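Local atomic coordinates of FMN-dependent NADH:quinone oxidoreductase 1 (Bacillus anthracis, PDB entry 3U7I), a protein that probably reduces quinones and cleaves the azo bond of aromatic azo compounds, drawing electrons from NADH through one bound FMN per subunit of a homodimer. Residues E87-F92 with R124-Y129; D118-A123 with A172-L177. All blocks are in the same frame, centred on the assembly; numbering follows the deposited sequence.

Interaction 1. Residues E87-F92 with R124-Y129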
loop_
_atom_site.group_PDB
_atom_site.type_symbol
_atom_site.label_atom_id
_atom_site.label_comp_id
_atom_site.label_asym_id
_atom_site.label_seq_id
_atom_site.Cartn_x
_atom_site.Cartn_y
_atom_site.Cartn_z
ATOM N N GLU C 87 12.199 2.325 17.922
ATOM C CA GLU C 87 13.508 2.417 17.260
ATOM C C GLU C 87 13.366 2.969 15.855
ATOM O O GLU C 87 14.067 3.906 15.476
ATOM C CB GLU C 87 14.182 1.048 17.147
ATOM C CG GLU C 87 14.771 0.491 18.416
ATOM C CD GLU C 87 15.382 -0.894 18.203
ATOM O OE1 GLU C 87 15.356 -1.392 17.051
ATOM O OE2 GLU C 87 15.893 -1.479 19.188
ATOM N N ILE C 88 12.473 2.362 15.072
ATOM C CA ILE C 88 12.246 2.776 13.688
ATOM C C ILE C 88 11.783 4.242 13.566
ATOM O O ILE C 88 12.242 4.972 12.686
ATOM C CB ILE C 88 11.230 1.851 12.977
ATOM C CG1 ILE C 88 11.848 0.470 12.730
ATOM C CG2 ILE C 88 10.781 2.478 11.674
ATOM C CD1 ILE C 88 10.870 -0.563 12.216
ATOM N N LEU C 89 10.880 4.660 14.452
ATOM C CA LEU C 89 10.377 6.033 14.474
ATOM C C LEU C 89 11.470 7.026 14.839
ATOM O O LEU C 89 11.598 8.074 14.205
ATOM C CB LEU C 89 9.221 6.160 15.474
ATOM C CG LEU C 89 8.733 7.571 15.804
ATOM C CD1 LEU C 89 8.170 8.276 14.569
ATOM C CD2 LEU C 89 7.695 7.506 16.906
ATOM N N GLN C 90 12.251 6.703 15.863
ATOM C CA GLN C 90 13.297 7.622 16.316
ATOM C C GLN C 90 14.427 7.744 15.288
ATOM O O GLN C 90 15.012 8.819 15.134
ATOM C CB GLN C 90 13.798 7.259 17.717
ATOM C CG GLN C 90 12.712 7.398 18.780
ATOM C CD GLN C 90 12.098 8.800 18.833
ATOM O OE1 GLN C 90 12.814 9.807 18.798
ATOM N NE2 GLN C 90 10.769 8.867 18.930
ATOM N N GLN C 91 14.703 6.661 14.563
ATOM C CA GLN C 91 15.640 6.718 13.433
ATOM C C GLN C 91 15.118 7.653 12.323
ATOM O O GLN C 91 15.847 8.513 11.822
ATOM C CB GLN C 91 15.929 5.315 12.886
ATOM C CG GLN C 91 16.788 5.293 11.617
ATOM C CD GLN C 91 16.998 3.887 11.055
ATOM O OE1 GLN C 91 16.039 3.138 10.822
ATOM N NE2 GLN C 91 18.260 3.524 10.839
ATOM N N PHE C 92 13.853 7.482 11.945
ATOM C CA PHE C 92 13.211 8.375 10.975
ATOM C C PHE C 92 13.300 9.861 11.398
ATOM O O PHE C 92 13.669 10.726 10.603
ATOM C CB PHE C 92 11.748 7.945 10.716
ATOM C CG PHE C 92 11.025 8.829 9.741
ATOM C CD1 PHE C 92 11.174 8.641 8.371
ATOM C CD2 PHE C 92 10.219 9.857 10.187
ATOM C CE1 PHE C 92 10.521 9.463 7.465
ATOM C CE2 PHE C 92 9.565 10.688 9.287
ATOM C CZ PHE C 92 9.715 10.491 7.926
ATOM N N ARG C 124 1.605 12.898 18.076
ATOM C CA ARG C 124 2.470 13.472 19.104
ATOM C C ARG C 124 3.962 13.306 18.775
ATOM O O ARG C 124 4.824 13.803 19.513
ATOM C CB ARG C 124 2.140 12.875 20.483
ATOM C CG ARG C 124 0.871 13.448 21.140
ATOM C CD ARG C 124 0.289 12.512 22.199
ATOM N NE ARG C 124 1.285 12.108 23.189
ATOM C CZ ARG C 124 1.404 10.872 23.673
ATOM N NH1 ARG C 124 2.344 10.594 24.572
ATOM N NH2 ARG C 124 0.587 9.912 23.259
ATOM N N GLU C 125 4.255 12.620 17.666
ATOM C CA GLU C 125 5.632 12.376 17.240
ATOM C C GLU C 125 5.946 13.008 15.880
ATOM O O GLU C 125 6.757 13.927 15.791
ATOM C CB GLU C 125 5.947 10.871 17.223
ATOM C CG GLU C 125 6.015 10.223 18.614
ATOM C CD GLU C 125 7.228 10.685 19.425
ATOM O OE1 GLU C 125 8.199 11.201 18.828
ATOM O OE2 GLU C 125 7.216 10.530 20.663
ATOM N N THR C 126 5.317 12.518 14.815
ATOM C CA THR C 126 5.563 13.110 13.493
ATOM C C THR C 126 4.391 13.976 13.013
ATOM O O THR C 126 4.516 14.742 12.049
ATOM C CB THR C 126 5.946 12.045 12.446
ATOM O OG1 THR C 126 4.889 11.091 12.331
ATOM C CG2 THR C 126 7.236 11.318 12.871
ATOM N N PHE C 127 3.257 13.852 13.698
ATOM C CA PHE C 127 2.093 14.700 13.451
ATOM C C PHE C 127 1.274 14.826 14.735
ATOM O O PHE C 127 1.481 14.074 15.694
ATOM C CB PHE C 127 1.223 14.143 12.305
ATOM C CG PHE C 127 0.305 13.012 12.715
ATOM C CD1 PHE C 127 -0.958 13.277 13.238
ATOM C CD2 PHE C 127 0.697 11.686 12.556
ATOM C CE1 PHE C 127 -1.805 12.243 13.620
ATOM C CE2 PHE C 127 -0.151 10.642 12.928
ATOM C CZ PHE C 127 -1.399 10.920 13.464
ATOM N N LYS C 128 0.349 15.778 14.760
ATOM C CA LYS C 128 -0.547 15.887 15.900
ATOM C C LYS C 128 -1.966 16.230 15.475
ATOM O O LYS C 128 -2.183 16.860 14.440
ATOM C CB LYS C 128 -0.028 16.906 16.922
ATOM C CG LYS C 128 -0.143 18.354 16.489
ATOM C CD LYS C 128 0.011 19.270 17.687
ATOM C CE LYS C 128 0.056 20.725 17.274
ATOM N NZ LYS C 128 -0.121 21.628 18.442
ATOM N N TYR C 129 -2.929 15.789 16.277
ATOM C CA TYR C 129 -4.325 16.132 16.056
ATOM C C TYR C 129 -4.631 17.504 16.645
ATOM O O TYR C 129 -4.128 17.854 17.713
ATOM C CB TYR C 129 -5.237 15.070 16.665
ATOM C CG TYR C 129 -5.087 13.714 16.021
ATOM C CD1 TYR C 129 -5.536 13.485 14.727
ATOM C CD2 TYR C 129 -4.502 12.658 16.706
ATOM C CE1 TYR C 129 -5.404 12.235 14.127
ATOM C CE2 TYR C 129 -4.367 11.404 16.117
ATOM C CZ TYR C 129 -4.821 11.197 14.827
ATOM O OH TYR C 129 -4.690 9.954 14.235
#

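Interaction 2. Residues D118-A123 with A172-L177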
loop_
_atom_site.group_PDB
_atom_site.type_symbol
_atom_site.label_atom_id
_atom_site.label_comp_id
_atom_site.label_asym_id
_atom_site.label_seq_id
_atom_site.Cartn_x
_atom_site.Cartn_y
_atom_site.Cartn_z
ATOM N N ASP C 118 3.423 2.861 8.672
ATOM C CA ASP C 118 2.672 2.602 9.906
ATOM C C ASP C 118 3.543 2.745 11.174
ATOM O O ASP C 118 3.021 2.932 12.284
ATOM C CB ASP C 118 1.980 1.225 9.865
ATOM C CG ASP C 118 0.859 1.154 8.839
ATOM O OD1 ASP C 118 0.339 2.222 8.419
ATOM O OD2 ASP C 118 0.497 0.017 8.441
ATOM N N ASN C 119 4.860 2.653 10.998
ATOM C CA ASN C 119 5.830 2.834 12.087
ATOM C C ASN C 119 6.195 4.303 12.337
ATOM O O ASN C 119 6.492 4.693 13.468
ATOM C CB ASN C 119 7.113 2.054 11.790
ATOM C CG ASN C 119 7.005 0.581 12.145
ATOM O OD1 ASN C 119 7.481 0.156 13.196
ATOM N ND2 ASN C 119 6.388 -0.208 11.262
ATOM N N ILE C 120 6.171 5.113 11.276
ATOM C CA ILE C 120 6.656 6.492 11.360
ATOM C C ILE C 120 5.558 7.567 11.407
ATOM O O ILE C 120 5.829 8.710 11.781
ATOM C CB ILE C 120 7.638 6.812 10.214
ATOM C CG1 ILE C 120 6.900 6.810 8.874
ATOM C CG2 ILE C 120 8.816 5.820 10.222
ATOM C CD1 ILE C 120 7.656 7.481 7.771
HETATM N N MSE C 121 4.329 7.222 11.026
HETATM C CA MSE C 121 3.224 8.182 11.182
HETATM C C MSE C 121 2.544 7.981 12.528
HETATM O O MSE C 121 1.610 7.174 12.653
HETATM C CB MSE C 121 2.214 8.085 10.038
HETATM C CG MSE C 121 2.755 8.601 8.718
HETATM SE SE MSE C 121 1.451 8.446 7.327
HETATM C CE MSE C 121 0.114 9.678 8.044
ATOM N N ILE C 122 3.035 8.718 13.530
ATOM C CA ILE C 122 2.655 8.527 14.928
ATOM C C ILE C 122 2.247 9.864 15.543
ATOM O O ILE C 122 2.985 10.845 15.434
ATOM C CB ILE C 122 3.835 7.919 15.740
ATOM C CG1 ILE C 122 4.275 6.582 15.134
ATOM C CG2 ILE C 122 3.478 7.738 17.208
ATOM C CD1 ILE C 122 3.232 5.513 15.203
ATOM N N ALA C 123 1.072 9.901 16.177
ATOM C CA ALA C 123 0.564 11.131 16.784
ATOM C C ALA C 123 1.459 11.585 17.934
ATOM O O ALA C 123 2.009 10.762 18.675
ATOM C CB ALA C 123 -0.877 10.949 17.257
ATOM N N ALA C 172 2.131 12.991 -0.918
ATOM C CA ALA C 172 1.046 13.461 -0.050
ATOM C C ALA C 172 1.369 13.297 1.433
ATOM O O ALA C 172 1.252 14.260 2.210
ATOM C CB ALA C 172 -0.273 12.744 -0.393
HETATM N N MSE C 173 1.765 12.079 1.820
HETATM C CA MSE C 173 2.044 11.771 3.219
HETATM C C MSE C 173 3.201 12.619 3.723
HETATM O O MSE C 173 3.132 13.212 4.804
HETATM C CB MSE C 173 2.365 10.293 3.405
HETATM C CG MSE C 173 1.175 9.377 3.139
HETATM SE SE MSE C 173 -0.401 9.788 4.219
HETATM C CE MSE C 173 -1.455 10.748 2.903
ATOM N N PHE C 174 4.269 12.693 2.936
ATOM C CA PHE C 174 5.432 13.430 3.415
ATOM C C PHE C 174 5.178 14.918 3.475
ATOM O O PHE C 174 5.661 15.578 4.396
ATOM C CB PHE C 174 6.719 13.033 2.687
ATOM C CG PHE C 174 7.189 11.659 3.069
ATOM C CD1 PHE C 174 7.877 11.457 4.252
ATOM C CD2 PHE C 174 6.871 10.557 2.287
ATOM C CE1 PHE C 174 8.278 10.187 4.626
ATOM C CE2 PHE C 174 7.268 9.286 2.652
ATOM C CZ PHE C 174 7.969 9.098 3.823
ATOM N N ASN C 175 4.381 15.434 2.538
ATOM C CA ASN C 175 3.987 16.843 2.588
ATOM C C ASN C 175 3.151 17.115 3.836
ATOM O O ASN C 175 3.324 18.131 4.527
ATOM C CB ASN C 175 3.235 17.280 1.334
ATOM C CG ASN C 175 3.007 18.785 1.303
ATOM O OD1 ASN C 175 3.809 19.537 0.742
ATOM N ND2 ASN C 175 1.914 19.232 1.915
ATOM N N PHE C 176 2.251 16.184 4.127
ATOM C CA PHE C 176 1.482 16.242 5.360
ATOM C C PHE C 176 2.389 16.337 6.597
ATOM O O PHE C 176 2.183 17.191 7.456
ATOM C CB PHE C 176 0.546 15.038 5.465
ATOM C CG PHE C 176 -0.099 14.897 6.803
ATOM C CD1 PHE C 176 -0.934 15.895 7.290
ATOM C CD2 PHE C 176 0.121 13.765 7.575
ATOM C CE1 PHE C 176 -1.538 15.770 8.532
ATOM C CE2 PHE C 176 -0.478 13.632 8.818
ATOM C CZ PHE C 176 -1.307 14.639 9.297
ATOM N N LEU C 177 3.385 15.457 6.685
ATOM C CA LEU C 177 4.304 15.454 7.818
ATOM C C LEU C 177 5.095 16.757 7.914
ATOM O O LEU C 177 5.599 17.102 8.981
ATOM C CB LEU C 177 5.262 14.254 7.748
ATOM C CG LEU C 177 4.611 12.876 7.917
ATOM C CD1 LEU C 177 5.660 11.754 8.044
ATOM C CD2 LEU C 177 3.653 12.876 9.116
#

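Interaction 1. Residues E87-F92 with R124-Y129
Leu89 meets Glu125 and Thr126 because its CG stands anti to the backbone N (chi1 170°), which carries both methyls off helix 76-94 toward the loop before strand 127-129. The methyls divide the work: Leu89 CD2 lies 3.6 Å from Glu125 CG, on the aliphatic part of that side chain, while Leu89 CD1 comes within 3.6 Å of Thr126 CG2, the two side chains running past each other in opposite directions. Glu125 bends at chi2 (-69°), and its carboxylate passes beside Leu89 CD2 toward the helix. There Gln90 NE2 gives Glu125 OE1 a weak hydrogen bond, 3.5 Å long, with the amide and carboxylate planes nearly perpendicular. The stronger partner of Glu125 OE1 is Lys93, one turn further along the helix, which forms a salt bridge with it. Phe92 adds a looser apolar touch, its CD2 4.3 Å from Thr126 CG2. While its methyl packs here, Thr126 OG1 turns to the main chain at Ile120 and Ile122. The contact thus closes the loop against helix 76-94, while Phe92 and Thr126 reach helix 165-177 and the backbone of Thr126 pairs with Leu137, next to strand 134-136.

Interaction 2. Residues D118-A123 with A172-L177
Where helix 111-120 ends, Met121 is the first residue to leave helical backbone angles (phi -92°, psi 91°), and its CA lies 8.1 Å from that of Leu177 at the end of helix 165-177. Both helices belong to the flavodoxin-like fold, in which helices pack about a parallel five-stranded sheet, and here their C-terminal ends meet through apolar side chains alone. Met121, a selenomethionine like Met173, carries most of the contact. Its chain runs extended through chi2 and then bends at chi3 (64°), which brings CE round to the Phe176 ring, 4.1 Å from CE2 and about as far from CD2. The approach to that ring is oblique. Met173, bent already at chi2, crosses Met121 at about a right angle, and its SE is 3.9 Å from Met121 CE. Closer to the backbone, Met121 CG rests 4.3 Å from CD1 of Leu177, the third residue of helix 165-177 that this side chain meets, after Met173 and Phe176. Ile120 extends the packing on the side of Phe174: its CD1 comes obliquely to that ring, 4.2 Å from CE1, the side chains crossing nearly at right angles. Phe92 of helix 76-94 touches both Ile120 and Phe174, making this a three-helix junction. All six touching residues are buried, and the second subunit helps to cover three of them: its Asn106 packs on Met121, its Phe107 on Met173, and its Trp159 ring meets Phe176. The contact therefore lies inside the subunit yet borders the dimer interface. On that border the two selenium atoms, Met121 SE and Met173 SE, stand 3.9 Å apart, a van der Waals approach.

Interactions 1 and 2 are adjoining parts of one core, their centres about 8 Å apart, and residues 118-129 form a continuous piece of chain serving both. Thr126 is the main joint: its OG1 lies 2.6 Å from Ile120 O, a probable hydrogen bond that ties the end of helix 111-120 to the loop of interaction 1. Its carbonyl O approaches Leu177 CD2 at 3.6 Å, adding a direct touch to helix 165-177. On the aromatic side, Phe92 CE1 packs 3.5 Å from Ile120 CD1, linking helix 76-94 to the second cluster. Both contacts lie away from the predicted FMN-binding residues Ser21, Val22 and Ser23, and are structural packing.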